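PDB 2Q08: BH0493 protein from Bacillus halodurans C-125, which probably interconverts aldose and ketose uronic acids, such as glucuronate and fructuronate, as a zinc-binding uronate isomerase of the amidohydrolase superfamily. Local coordinates for residues I350-D355 / Y364-S369. Numbering follows the deposited sequence.
Sequences IPQHSD and YKWHHS. With ZN (zinc ion), chain M.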
loop_
_atom_site.group_PDB
_atom_site.type_symbol
_atom_site.label_atom_id
_atom_site.label_comp_id
_atom_site.label_asym_id
_atom_site.label_seq_id
_atom_site.Cartn_x
_atom_site.Cartn_y
_atom_site.Cartn_z
ATOM N N ILE A 350 13.436 -13.320 -7.236
ATOM C CA ILE A 350 12.634 -14.412 -7.788
ATOM C C ILE A 350 11.194 -13.915 -7.712
ATOM O O ILE A 350 10.601 -13.866 -6.636
ATOM C CB ILE A 350 12.797 -15.698 -6.948
ATOM C CG1 ILE A 350 14.269 -16.126 -6.944
ATOM C CG2 ILE A 350 11.922 -16.800 -7.510
ATOM C CD1 ILE A 350 14.579 -17.272 -5.969
ATOM N N PRO A 351 10.618 -13.543 -8.861
ATOM C CA PRO A 351 9.252 -13.022 -8.957
ATOM C C PRO A 351 8.134 -13.870 -8.376
ATOM O O PRO A 351 7.244 -13.351 -7.695
ATOM C CB PRO A 351 9.050 -12.820 -10.458
ATOM C CG PRO A 351 10.438 -12.787 -11.021
ATOM C CD PRO A 351 11.183 -13.772 -10.199
ATOM N N GLN A 352 8.173 -15.175 -8.620
ATOM C CA GLN A 352 7.057 -15.985 -8.163
ATOM C C GLN A 352 7.344 -17.461 -7.869
ATOM O O GLN A 352 8.361 -18.011 -8.290
ATOM C CB GLN A 352 5.970 -15.882 -9.241
ATOM C CG GLN A 352 4.640 -16.538 -8.938
ATOM C CD GLN A 352 3.924 -15.898 -7.762
ATOM O OE1 GLN A 352 4.447 -15.858 -6.657
ATOM N NE2 GLN A 352 2.712 -15.405 -7.997
ATOM N N HIS A 353 6.429 -18.067 -7.118
ATOM C CA HIS A 353 6.437 -19.498 -6.804
ATOM C C HIS A 353 4.938 -19.814 -6.753
ATOM O O HIS A 353 4.127 -18.907 -6.533
ATOM C CB HIS A 353 7.135 -19.816 -5.472
ATOM C CG HIS A 353 6.437 -19.277 -4.264
ATOM N ND1 HIS A 353 6.632 -17.994 -3.801
ATOM C CD2 HIS A 353 5.560 -19.856 -3.412
ATOM C CE1 HIS A 353 5.906 -17.807 -2.713
ATOM N NE2 HIS A 353 5.247 -18.921 -2.455
ATOM N N SER A 354 4.554 -21.071 -6.971
ATOM C CA SER A 354 3.133 -21.421 -6.995
ATOM C C SER A 354 2.514 -21.798 -5.658
ATOM O O SER A 354 1.336 -21.525 -5.406
ATOM C CB SER A 354 2.887 -22.583 -7.950
ATOM O OG SER A 354 3.317 -23.800 -7.363
ATOM N N ASP A 355 3.297 -22.452 -4.810
ATOM C CA ASP A 355 2.779 -22.891 -3.531
ATOM C C ASP A 355 1.644 -23.880 -3.815
ATOM O O ASP A 355 0.749 -24.064 -2.991
ATOM C CB ASP A 355 2.224 -21.697 -2.765
ATOM C CG ASP A 355 2.609 -21.715 -1.321
ATOM O OD1 ASP A 355 2.355 -22.740 -0.661
ATOM O OD2 ASP A 355 3.168 -20.707 -0.845
ATOM N N TYR A 364 -2.645 -22.777 -13.739
ATOM C CA TYR A 364 -3.162 -21.428 -13.553
ATOM C C TYR A 364 -2.195 -20.541 -12.785
ATOM O O TYR A 364 -2.056 -19.355 -13.087
ATOM C CB TYR A 364 -4.541 -21.469 -12.868
ATOM C CG TYR A 364 -4.577 -21.319 -11.355
ATOM C CD1 TYR A 364 -4.311 -20.086 -10.744
ATOM C CD2 TYR A 364 -5.001 -22.374 -10.542
ATOM C CE1 TYR A 364 -4.484 -19.902 -9.367
ATOM C CE2 TYR A 364 -5.173 -22.206 -9.163
ATOM C CZ TYR A 364 -4.921 -20.968 -8.581
ATOM O OH TYR A 364 -5.145 -20.783 -7.232
ATOM N N LYS A 365 -1.521 -21.123 -11.801
ATOM C CA LYS A 365 -0.569 -20.390 -10.979
ATOM C C LYS A 365 0.466 -19.701 -11.876
ATOM O O LYS A 365 0.740 -18.505 -11.746
ATOM C CB LYS A 365 0.132 -21.370 -10.034
ATOM C CG LYS A 365 0.023 -21.062 -8.554
ATOM C CD LYS A 365 -1.378 -21.149 -7.992
ATOM C CE LYS A 365 -1.310 -21.007 -6.479
ATOM N NZ LYS A 365 -2.612 -20.937 -5.780
ATOM N N TRP A 366 1.038 -20.463 -12.799
ATOM C CA TRP A 366 2.043 -19.914 -13.683
ATOM C C TRP A 366 1.488 -19.110 -14.852
ATOM O O TRP A 366 2.102 -18.139 -15.282
ATOM C CB TRP A 366 2.974 -21.034 -14.164
ATOM C CG TRP A 366 3.862 -21.453 -13.048
ATOM C CD1 TRP A 366 3.772 -22.597 -12.304
ATOM C CD2 TRP A 366 4.870 -20.647 -12.425
ATOM N NE1 TRP A 366 4.656 -22.544 -11.249
ATOM C CE2 TRP A 366 5.342 -21.359 -11.299
ATOM C CE3 TRP A 366 5.416 -19.382 -12.707
ATOM C CZ2 TRP A 366 6.335 -20.852 -10.453
ATOM C CZ3 TRP A 366 6.405 -18.874 -11.868
ATOM C CH2 TRP A 366 6.853 -19.612 -10.753
ATOM N N HIS A 367 0.329 -19.502 -15.358
ATOM C CA HIS A 367 -0.275 -18.779 -16.469
ATOM C C HIS A 367 -0.694 -17.378 -16.004
ATOM O O HIS A 367 -0.414 -16.387 -16.678
ATOM C CB HIS A 367 -1.484 -19.559 -17.005
ATOM C CG HIS A 367 -2.266 -18.828 -18.054
ATOM N ND1 HIS A 367 -3.054 -17.730 -17.770
ATOM C CD2 HIS A 367 -2.373 -19.030 -19.390
ATOM C CE1 HIS A 367 -3.610 -17.288 -18.884
ATOM N NE2 HIS A 367 -3.212 -18.059 -19.882
ATOM N N HIS A 368 -1.359 -17.298 -14.850
ATOM C CA HIS A 368 -1.813 -16.018 -14.327
ATOM C C HIS A 368 -0.639 -15.095 -13.995
ATOM O O HIS A 368 -0.672 -13.908 -14.307
ATOM C CB HIS A 368 -2.662 -16.212 -13.069
ATOM C CG HIS A 368 -3.982 -16.872 -13.320
ATOM N ND1 HIS A 368 -4.948 -16.988 -12.345
ATOM C CD2 HIS A 368 -4.490 -17.462 -14.427
ATOM C CE1 HIS A 368 -5.995 -17.624 -12.840
ATOM N NE2 HIS A 368 -5.742 -17.923 -14.101
ATOM N N SER A 369 0.389 -15.651 -13.362
ATOM C CA SER A 369 1.564 -14.879 -12.977
ATOM C C SER A 369 2.451 -14.471 -14.142
ATOM O O SER A 369 3.000 -13.373 -14.146
ATOM C CB SER A 369 2.392 -15.653 -11.950
ATOM O OG SER A 369 1.760 -15.590 -10.682
HETATM ZN ZN ZN M . 3.718 -22.944 1.176
HETATM O O HOH W 1 3.488 -22.438 3.134
#
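Gln352 reaches the helix through its amide: NE2 gives a hydrogen bond to OG of Ser369 (2.9 Å), nearly straight at 174°, with the hydroxyl in the amide plane. CG lies anti to the backbone N (chi1 -174°) and the chain bends at chi2, which carries the amide across to that serine. Its OE1 accepts from the backbone N of His353 and from N of Cys324, fixing the amide's rotation.

The indole of Trp366 comes next. Carbonyl O of Gln352 meets its edge near the ring plane, 3.3 Å from CH2, while CB of Ser354 sits obliquely near NE1. Just before it in the helix, the aliphatic chain of Lys365 runs alongside Ser354, CG being a tight 3.3 Å from CB of Ser354; Lys365 NZ goes on to a hydrogen bond with Tyr48 OH. Asp24 OD2 ties the two segments together by hydrogen-bonding with both Ser354 OG and Trp366 NE1.

Helix 361-385 thus backs the loop that carries Asp355 into the metal site. There Asp355 OD1 binds zinc at 2.3 Å, alongside His26, His28 and a water, while His353 NE2 donates in its ring plane to OD2 of Asp355 (3.2 Å), on the anti side and 30° out of the carboxylate plane. This second-shell bond may help hold the carboxylate's orientation.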